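Local coordinates for protein 4-hydroxy-tetrahydrodipicolinate synthase (Thermotoga maritima, PDB 1O5K) that probably condenses pyruvate with aspartate beta-semialdehyde to give 4-hydroxy-tetrahydrodipicolinate on the lysine pathway, working as a homotetrameric TIM-barrel lyase, at residues Val17-Val22 against Arg40-Asn45; Ser34-Val39 against Leu75-Gly80; Glu66-Val71 against Glu104-Asn109. All coordinates share one frame; numbering follows the deposited sequence.

Contact 1 (Val17-Val22 against Arg40-Asn45); sequences VGTAIV and RYQLEN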
loop_
_atom_site.group_PDB
_atom_site.type_symbol
_atom_site.label_atom_id
_atom_site.label_comp_id
_atom_site.label_asym_id
_atom_site.label_seq_id
_atom_site.Cartn_x
_atom_site.Cartn_y
_atom_site.Cartn_z
ATOM N N VAL A 17 1.649 -27.057 16.467
ATOM C CA VAL A 17 0.372 -26.531 15.969
ATOM C C VAL A 17 -0.608 -26.352 17.120
ATOM O O VAL A 17 -0.848 -27.303 17.889
ATOM C CB VAL A 17 -0.271 -27.476 14.951
ATOM C CG1 VAL A 17 -1.621 -26.899 14.504
ATOM C CG2 VAL A 17 0.653 -27.653 13.783
ATOM N N GLY A 18 -1.114 -25.132 17.242
ATOM C CA GLY A 18 -2.205 -24.774 18.124
ATOM C C GLY A 18 -3.372 -24.371 17.247
ATOM O O GLY A 18 -3.252 -23.455 16.453
ATOM N N THR A 19 -4.479 -25.109 17.336
ATOM C CA THR A 19 -5.643 -24.817 16.476
ATOM C C THR A 19 -6.476 -23.680 17.011
ATOM O O THR A 19 -6.889 -23.729 18.121
ATOM C CB THR A 19 -6.496 -26.038 16.347
ATOM O OG1 THR A 19 -5.738 -27.056 15.624
ATOM C CG2 THR A 19 -7.735 -25.795 15.491
ATOM N N ALA A 20 -6.722 -22.674 16.178
ATOM C CA ALA A 20 -7.629 -21.577 16.534
ATOM C C ALA A 20 -9.003 -22.100 16.141
ATOM O O ALA A 20 -9.443 -21.991 15.004
ATOM C CB ALA A 20 -7.273 -20.327 15.785
ATOM N N ILE A 21 -9.667 -22.700 17.101
ATOM C CA ILE A 21 -10.835 -23.555 16.806
ATOM C C ILE A 21 -12.076 -22.675 16.642
ATOM O O ILE A 21 -12.208 -21.640 17.303
ATOM C CB ILE A 21 -10.992 -24.638 17.880
ATOM C CG1 ILE A 21 -11.971 -25.721 17.390
ATOM C CG2 ILE A 21 -11.413 -24.039 19.247
ATOM C CD1 ILE A 21 -11.967 -26.993 18.191
ATOM N N VAL A 22 -12.907 -23.027 15.658
ATOM C CA VAL A 22 -14.211 -22.380 15.470
ATOM C C VAL A 22 -15.169 -22.634 16.652
ATOM O O VAL A 22 -14.982 -23.538 17.448
ATOM C CB VAL A 22 -14.927 -22.817 14.168
ATOM C CG1 VAL A 22 -14.087 -22.568 12.905
ATOM C CG2 VAL A 22 -15.330 -24.279 14.256
ATOM N N ARG A 40 -12.291 -33.521 19.490
ATOM C CA ARG A 40 -11.772 -34.891 19.417
ATOM C C ARG A 40 -10.934 -35.136 18.131
ATOM O O ARG A 40 -9.867 -35.757 18.175
ATOM C CB ARG A 40 -12.891 -35.912 19.571
ATOM C CG ARG A 40 -13.509 -35.873 20.970
ATOM C CD ARG A 40 -14.605 -36.944 21.227
ATOM N NE ARG A 40 -15.190 -36.673 22.543
ATOM C CZ ARG A 40 -14.579 -36.914 23.709
ATOM N NH1 ARG A 40 -13.375 -37.489 23.747
ATOM N NH2 ARG A 40 -15.175 -36.594 24.855
ATOM N N TYR A 41 -11.381 -34.582 17.017
ATOM C CA TYR A 41 -10.603 -34.602 15.757
ATOM C C TYR A 41 -9.239 -33.948 15.870
ATOM O O TYR A 41 -8.276 -34.445 15.309
ATOM C CB TYR A 41 -11.463 -33.927 14.682
ATOM C CG TYR A 41 -10.936 -33.853 13.257
ATOM C CD1 TYR A 41 -10.604 -35.001 12.547
ATOM C CD2 TYR A 41 -10.896 -32.631 12.580
ATOM C CE1 TYR A 41 -10.192 -34.926 11.230
ATOM C CE2 TYR A 41 -10.476 -32.555 11.245
ATOM C CZ TYR A 41 -10.148 -33.686 10.570
ATOM O OH TYR A 41 -9.762 -33.588 9.231
ATOM N N GLN A 42 -9.162 -32.804 16.554
ATOM C CA GLN A 42 -7.883 -32.153 16.793
ATOM C C GLN A 42 -6.957 -33.051 17.641
ATOM O O GLN A 42 -5.778 -33.237 17.316
ATOM C CB GLN A 42 -8.105 -30.816 17.490
ATOM C CG GLN A 42 -8.949 -29.869 16.635
ATOM C CD GLN A 42 -8.282 -29.547 15.302
ATOM O OE1 GLN A 42 -7.108 -29.189 15.246
ATOM N NE2 GLN A 42 -9.027 -29.679 14.238
ATOM N N LEU A 43 -7.494 -33.559 18.737
ATOM C CA LEU A 43 -6.735 -34.325 19.711
ATOM C C LEU A 43 -6.192 -35.579 19.070
ATOM O O LEU A 43 -5.034 -35.940 19.278
ATOM C CB LEU A 43 -7.599 -34.716 20.900
ATOM C CG LEU A 43 -7.853 -33.574 21.907
ATOM C CD1 LEU A 43 -8.972 -33.965 22.862
ATOM C CD2 LEU A 43 -6.571 -33.176 22.653
ATOM N N GLU A 44 -7.031 -36.217 18.261
ATOM C CA GLU A 44 -6.679 -37.488 17.640
ATOM C C GLU A 44 -5.610 -37.343 16.555
ATOM O O GLU A 44 -4.956 -38.308 16.181
ATOM C CB GLU A 44 -7.922 -38.155 17.044
ATOM N N ASN A 45 -5.475 -36.152 16.016
ATOM C CA ASN A 45 -4.512 -35.854 14.953
ATOM C C ASN A 45 -3.258 -35.109 15.389
ATOM O O ASN A 45 -2.526 -34.567 14.546
ATOM C CB ASN A 45 -5.250 -35.156 13.818
ATOM C CG ASN A 45 -6.073 -36.125 13.036
ATOM O OD1 ASN A 45 -5.506 -37.005 12.362
ATOM N ND2 ASN A 45 -7.408 -36.067 13.200
#

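Contact 2 (Ser34-Val39 against Leu75-Gly80); sequences SYERLV and LEIVDG. With CA (calcium ion), chain C.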
loop_
_atom_site.group_PDB
_atom_site.type_symbol
_atom_site.label_atom_id
_atom_site.label_comp_id
_atom_site.label_asym_id
_atom_site.label_seq_id
_atom_site.Cartn_x
_atom_site.Cartn_y
_atom_site.Cartn_z
ATOM N N SER A 34 -21.431 -30.561 18.357
ATOM C CA SER A 34 -20.551 -30.456 17.216
ATOM C C SER A 34 -19.135 -30.001 17.644
ATOM O O SER A 34 -18.148 -30.498 17.137
ATOM C CB SER A 34 -21.116 -29.472 16.191
ATOM O OG SER A 34 -22.272 -30.027 15.569
ATOM N N TYR A 35 -19.054 -29.071 18.575
ATOM C CA TYR A 35 -17.735 -28.592 19.081
ATOM C C TYR A 35 -16.929 -29.765 19.607
ATOM O O TYR A 35 -15.742 -29.926 19.274
ATOM C CB TYR A 35 -17.963 -27.591 20.182
ATOM C CG TYR A 35 -16.716 -26.973 20.715
ATOM C CD1 TYR A 35 -15.921 -26.200 19.897
ATOM C CD2 TYR A 35 -16.286 -27.230 22.005
ATOM C CE1 TYR A 35 -14.756 -25.596 20.377
ATOM C CE2 TYR A 35 -15.112 -26.652 22.487
ATOM C CZ TYR A 35 -14.345 -25.859 21.675
ATOM O OH TYR A 35 -13.177 -25.276 22.145
ATOM N N GLU A 36 -17.563 -30.599 20.425
ATOM C CA GLU A 36 -16.848 -31.724 21.031
ATOM C C GLU A 36 -16.288 -32.714 19.973
ATOM O O GLU A 36 -15.150 -33.199 20.124
ATOM C CB GLU A 36 -17.707 -32.409 22.085
ATOM C CG GLU A 36 -17.126 -33.728 22.542
ATOM C CD GLU A 36 -17.751 -34.264 23.812
ATOM O OE1 GLU A 36 -17.362 -35.390 24.178
ATOM O OE2 GLU A 36 -18.590 -33.565 24.435
ATOM N N ARG A 37 -17.040 -32.951 18.895
ATOM C CA ARG A 37 -16.561 -33.751 17.753
ATOM C C ARG A 37 -15.309 -33.148 17.113
ATOM O O ARG A 37 -14.390 -33.872 16.696
ATOM C CB ARG A 37 -17.622 -33.872 16.640
ATOM C CG ARG A 37 -18.752 -34.815 16.910
ATOM C CD ARG A 37 -19.555 -35.234 15.618
ATOM N NE ARG A 37 -20.247 -34.121 14.943
ATOM C CZ ARG A 37 -21.527 -33.774 15.151
ATOM N NH1 ARG A 37 -22.288 -34.446 16.019
ATOM N NH2 ARG A 37 -22.062 -32.749 14.487
ATOM N N LEU A 38 -15.310 -31.831 16.997
ATOM C CA LEU A 38 -14.191 -31.108 16.418
ATOM C C LEU A 38 -12.967 -31.175 17.340
ATOM O O LEU A 38 -11.861 -31.397 16.857
ATOM C CB LEU A 38 -14.583 -29.664 16.098
ATOM C CG LEU A 38 -13.556 -28.893 15.297
ATOM C CD1 LEU A 38 -13.182 -29.675 14.014
ATOM C CD2 LEU A 38 -14.024 -27.453 14.969
ATOM N N VAL A 39 -13.169 -30.996 18.647
ATOM C CA VAL A 39 -12.049 -31.078 19.607
ATOM C C VAL A 39 -11.451 -32.486 19.520
ATOM O O VAL A 39 -10.258 -32.622 19.403
ATOM C CB VAL A 39 -12.488 -30.750 21.025
ATOM C CG1 VAL A 39 -11.371 -31.038 22.060
ATOM C CG2 VAL A 39 -12.954 -29.282 21.099
ATOM N N LEU A 75 -11.838 -27.426 28.357
ATOM C CA LEU A 75 -10.974 -28.003 29.428
ATOM C C LEU A 75 -11.413 -29.404 29.837
ATOM O O LEU A 75 -10.566 -30.280 30.073
ATOM C CB LEU A 75 -10.866 -27.044 30.600
ATOM C CG LEU A 75 -10.151 -25.734 30.355
ATOM C CD1 LEU A 75 -10.625 -24.689 31.370
ATOM C CD2 LEU A 75 -8.611 -25.926 30.409
ATOM N N GLU A 76 -12.718 -29.626 29.942
ATOM C CA GLU A 76 -13.291 -30.935 30.252
ATOM C C GLU A 76 -12.950 -32.009 29.217
ATOM O O GLU A 76 -12.493 -33.085 29.569
ATOM C CB GLU A 76 -14.810 -30.845 30.388
ATOM C CG GLU A 76 -15.214 -30.124 31.660
ATOM C CD GLU A 76 -16.705 -29.826 31.737
ATOM O OE1 GLU A 76 -17.131 -29.243 32.764
ATOM O OE2 GLU A 76 -17.438 -30.160 30.793
ATOM N N ILE A 77 -13.133 -31.713 27.937
ATOM C CA ILE A 77 -12.803 -32.708 26.893
ATOM C C ILE A 77 -11.313 -33.048 26.765
ATOM O O ILE A 77 -10.941 -34.194 26.581
ATOM C CB ILE A 77 -13.285 -32.213 25.527
ATOM C CG1 ILE A 77 -14.790 -32.084 25.524
ATOM C CG2 ILE A 77 -12.834 -33.202 24.431
ATOM C CD1 ILE A 77 -15.262 -31.197 24.374
ATOM N N VAL A 78 -10.468 -32.048 26.886
ATOM C CA VAL A 78 -9.011 -32.190 26.666
ATOM C C VAL A 78 -8.309 -32.934 27.782
ATOM O O VAL A 78 -7.191 -33.505 27.586
ATOM C CB VAL A 78 -8.385 -30.776 26.427
ATOM C CG1 VAL A 78 -6.881 -30.781 26.448
ATOM C CG2 VAL A 78 -8.882 -30.170 25.056
ATOM N N ASP A 79 -8.916 -32.946 28.965
ATOM C CA ASP A 79 -8.340 -33.734 30.071
ATOM C C ASP A 79 -6.853 -33.414 30.333
ATOM O O ASP A 79 -6.081 -34.295 30.717
ATOM C CB ASP A 79 -8.454 -35.261 29.781
ATOM C CG ASP A 79 -9.903 -35.785 29.775
ATOM O OD1 ASP A 79 -10.733 -35.289 30.558
ATOM O OD2 ASP A 79 -10.285 -36.732 29.046
ATOM N N GLY A 80 -6.452 -32.159 30.195
ATOM C CA GLY A 80 -5.080 -31.767 30.542
ATOM C C GLY A 80 -4.012 -32.280 29.585
ATOM O O GLY A 80 -2.816 -32.089 29.846
HETATM CA CA CA C . -12.870 -34.732 31.166
HETATM O O HOH W 1 -13.001 -36.478 29.615
HETATM O O HOH W 2 -11.318 -33.264 33.042
HETATM O O HOH W 3 -14.919 -35.049 30.083
#

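Contact 3 (Glu66-Val71 against Glu104-Asn109); sequences EREKLV and EKLGAN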
loop_
_atom_site.group_PDB
_atom_site.type_symbol
_atom_site.label_atom_id
_atom_site.label_comp_id
_atom_site.label_asym_id
_atom_site.label_seq_id
_atom_site.Cartn_x
_atom_site.Cartn_y
_atom_site.Cartn_z
ATOM N N GLU A 66 -21.734 -17.595 27.362
ATOM C CA GLU A 66 -21.286 -18.547 26.346
ATOM C C GLU A 66 -19.787 -18.864 26.379
ATOM O O GLU A 66 -19.375 -20.014 26.178
ATOM C CB GLU A 66 -21.679 -18.010 24.950
ATOM C CG GLU A 66 -23.152 -18.142 24.714
ATOM C CD GLU A 66 -23.620 -17.392 23.488
ATOM O OE1 GLU A 66 -22.943 -16.420 23.081
ATOM O OE2 GLU A 66 -24.671 -17.788 22.936
ATOM N N ARG A 67 -18.980 -17.841 26.627
ATOM C CA ARG A 67 -17.542 -18.002 26.731
ATOM C C ARG A 67 -17.249 -18.960 27.894
ATOM O O ARG A 67 -16.423 -19.872 27.759
ATOM C CB ARG A 67 -16.882 -16.675 27.056
ATOM C CG ARG A 67 -16.941 -15.666 25.983
ATOM C CD ARG A 67 -16.377 -14.291 26.433
ATOM N NE ARG A 67 -14.996 -14.372 26.905
ATOM C CZ ARG A 67 -13.911 -14.228 26.131
ATOM N NH1 ARG A 67 -14.008 -13.977 24.830
ATOM N NH2 ARG A 67 -12.714 -14.340 26.666
ATOM N N GLU A 68 -17.918 -18.747 29.031
ATOM C CA GLU A 68 -17.668 -19.598 30.192
ATOM C C GLU A 68 -17.963 -21.055 29.836
ATOM O O GLU A 68 -17.159 -21.944 30.110
ATOM C CB GLU A 68 -18.493 -19.152 31.403
ATOM C CG GLU A 68 -18.462 -20.216 32.480
ATOM C CD GLU A 68 -18.995 -19.755 33.809
ATOM O OE1 GLU A 68 -19.264 -20.658 34.630
ATOM O OE2 GLU A 68 -19.120 -18.520 34.019
ATOM N N LYS A 69 -19.089 -21.292 29.170
ATOM C CA LYS A 69 -19.487 -22.642 28.818
ATOM C C LYS A 69 -18.521 -23.294 27.840
ATOM O O LYS A 69 -18.182 -24.457 27.991
ATOM C CB LYS A 69 -20.878 -22.641 28.173
ATOM C CG LYS A 69 -21.977 -22.364 29.137
ATOM C CD LYS A 69 -23.298 -22.284 28.412
ATOM C CE LYS A 69 -24.479 -22.258 29.408
ATOM N NZ LYS A 69 -25.766 -22.583 28.706
ATOM N N LEU A 70 -18.072 -22.529 26.855
ATOM C CA LEU A 70 -17.199 -23.033 25.826
ATOM C C LEU A 70 -15.826 -23.312 26.438
ATOM O O LEU A 70 -15.233 -24.343 26.155
ATOM C CB LEU A 70 -17.104 -22.020 24.684
ATOM C CG LEU A 70 -16.335 -22.440 23.423
ATOM C CD1 LEU A 70 -17.058 -23.552 22.690
ATOM C CD2 LEU A 70 -16.174 -21.281 22.487
ATOM N N VAL A 71 -15.323 -22.402 27.282
ATOM C CA VAL A 71 -13.985 -22.594 27.848
ATOM C C VAL A 71 -14.018 -23.837 28.756
ATOM O O VAL A 71 -13.130 -24.712 28.688
ATOM C CB VAL A 71 -13.513 -21.353 28.601
ATOM C CG1 VAL A 71 -12.268 -21.670 29.525
ATOM C CG2 VAL A 71 -13.234 -20.253 27.586
ATOM N N GLU A 104 -8.554 -17.072 33.713
ATOM C CA GLU A 104 -7.762 -17.618 34.801
ATOM C C GLU A 104 -8.661 -18.400 35.746
ATOM O O GLU A 104 -8.412 -19.578 36.069
ATOM C CB GLU A 104 -7.027 -16.473 35.526
ATOM C CG GLU A 104 -6.059 -16.928 36.603
ATOM C CD GLU A 104 -5.104 -15.818 37.040
ATOM O OE1 GLU A 104 -4.017 -16.171 37.622
ATOM O OE2 GLU A 104 -5.426 -14.620 36.783
ATOM N N LYS A 105 -9.717 -17.757 36.222
ATOM C CA LYS A 105 -10.590 -18.409 37.180
ATOM C C LYS A 105 -11.217 -19.702 36.639
ATOM O O LYS A 105 -11.436 -20.648 37.414
ATOM C CB LYS A 105 -11.667 -17.449 37.689
ATOM C CG LYS A 105 -11.237 -16.619 38.891
ATOM C CD LYS A 105 -10.315 -15.449 38.541
ATOM C CE LYS A 105 -9.786 -14.708 39.775
ATOM N NZ LYS A 105 -8.483 -15.258 40.269
ATOM N N LEU A 106 -11.491 -19.761 35.342
ATOM C CA LEU A 106 -12.038 -20.980 34.720
ATOM C C LEU A 106 -11.029 -22.104 34.558
ATOM O O LEU A 106 -11.394 -23.247 34.252
ATOM C CB LEU A 106 -12.618 -20.668 33.365
ATOM C CG LEU A 106 -13.844 -19.786 33.408
ATOM C CD1 LEU A 106 -14.219 -19.377 32.000
ATOM C CD2 LEU A 106 -15.010 -20.526 34.123
ATOM N N GLY A 107 -9.763 -21.772 34.744
ATOM C CA GLY A 107 -8.705 -22.744 34.662
ATOM C C GLY A 107 -8.055 -22.865 33.303
ATOM O O GLY A 107 -7.451 -23.873 33.040
ATOM N N ALA A 108 -8.155 -21.835 32.445
ATOM C CA ALA A 108 -7.380 -21.759 31.182
ATOM C C ALA A 108 -5.884 -21.890 31.458
ATOM O O ALA A 108 -5.424 -21.518 32.534
ATOM C CB ALA A 108 -7.652 -20.456 30.481
ATOM N N ASN A 109 -5.133 -22.349 30.468
ATOM C CA ASN A 109 -3.697 -22.559 30.638
ATOM C C ASN A 109 -2.868 -21.346 30.186
ATOM O O ASN A 109 -1.655 -21.264 30.410
ATOM C CB ASN A 109 -3.266 -23.833 29.919
ATOM C CG ASN A 109 -4.083 -25.058 30.350
ATOM O OD1 ASN A 109 -4.800 -25.664 29.550
ATOM N ND2 ASN A 109 -3.969 -25.424 31.623
#

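Contact 1 (Val17-Val22 against Arg40-Asn45)
T19, on the first barrel strand, meets the amide end of Q42, which reaches toward it from the helix in the opposite direction. T19 OG1 donates a short hydrogen bond of 2.6 Å to Q42 OE1. The donor stands above the carbonyl plane, 41° out of it, and the bond bends at the oxygen to 138°. The T19 methyl also leans on the amide, CG2 lying 3.5 Å from Q42 OE1, so the methyl packs beside the same oxygen that accepts the bond. Q42 presents this group through a bend at chi2 (-61°), with CG beside the backbone N; the bend turns OE1 to the threonine hydroxyl. The other amide atom, Q42 NE2, donates to the carbonyl O of S222, and T19 OG1 is also hydrogen-bonded to S222 OG. The buried amide is thus held at both ends, which should fix its rotation. I21 adds a looser apolar touch, CD1 to Q42 CG at 4.4 Å; its side chain lies about 7 Å from that of T56, predicted to bind pyruvate. A strand with its following helix packed back on it makes the first beta-alpha unit of the TIM barrel. T19 pairs through its backbone with A49 and I51 of the next strand, and G18 with V217 and S219, while Q42 and N45 reach P226 at the start of helix 226-237.

Contact 2 (Ser34-Val39 against Leu75-Gly80)
This is an apolar helix-helix contact between neighbouring outer helices of the barrel, 32-44 and the C-terminal turn of 64-78. I77 carries most of it, its two branches serving different partners. CG2, placed opposite the backbone N, meets V39 CG1 at 3.5 Å, while CD1, at the tip of the other branch, lies 3.6 Å from E36 CB. This I77 methyl lies slantwise against the aliphatic part of the glutamate chain, equally close to CG. E36 sets CG anti to its N (chi1 169°) and runs on extended, so its methylenes pass over I77 while the carboxylate continues to two arginines, OE1 in a salt bridge with R40 and OE2 with R73. A serine here would probably uncover I77 CD1, take from R40 its carboxylate and leave R73 with E76 alone of the two glutamates. V39 CG1 also touches V78 CG2, at 4.0 Å and about a right angle; V39 CG2 sits 3.6 Å above one face of the Y35 ring, toward the rim. V39 and V78 both reach L50 of strand 49-52, so the inner side of the contact closes on the sheet. At the C-terminal end of helix 64-78, D79 leaves helical angles with positive phi, and a calcium ion is bound there by E76 O and D79 OD1, each at 2.3 Å, with two waters as near and a third farther off. One of these waters donates to D79 OD2, bridging metal and carboxylate. This is the side-by-side packing of successive helices over a parallel strand found in beta-alpha folds, here the first two beta-alpha units of the TIM barrel.

Contact 3 (Glu66-Val71 against Glu104-Asn109)
L106 points across to E68 and V71 and meets both at about a right angle, its two methyls divided between them. CD2 goes to the glutamate, 3.8 Å from E68 CG and a little farther from E68 CD. CD1 takes the other side, lying 3.9 Å from V71 CG1 and equally near the E68 backbone at CA. The leucine therefore sits over the step between residues one turn apart on helix 64-78, with its CB also resting 4.0 Å from V71 CG1. V71 puts that methyl there by holding CG1 opposite its backbone N (chi1 165°). E68 has CG in the same relation to its own N, and beyond it the chain stays extended, so the methylene lies against L106 while the carboxylate carries on past it at the exposed margin. V71 is buried and E68 exposed, so the contact runs from the core to the surface. V71 also touches V86 of strand 84-87, as does A108, which brings both segments down onto the sheet; L106 also touches S72. L106 is near the end of helix 93-106, which closes in a Schellman motif at G107, where phi is positive; one of its two bonds back into the last turn runs from G107 N to E104 O, 2.9 Å. The backbone angles of G107, with the L106 carbonyl O close by, call for glycine. The chain then turns into strand 110-114. Neighbouring helices of a parallel beta-alpha series pack here over the strand that joins them, as between successive beta-alpha units of the TIM barrel.

How the contacts relate
From the N terminus, strand 16-20 leads through the small hairpin 25-30 into helix 32-44, and contact 1 closes this first loop when the helix's last turns return to the strand. Contact 2 starts on the same helix, before contact 1 has closed, and reaches the end of helix 64-78, so the two cross along the chain. Contact 3 starts earlier on helix 64-78 and crosses contact 2 likewise, while contacts 1 and 3 follow in series without touching. Side chains join the neighbours: V22 packs on L38, Y35 on L70, and L75 on L106 and G107. Together they link strand 16-20 to helix 32-44 and that helix, through 64-78, to 93-106.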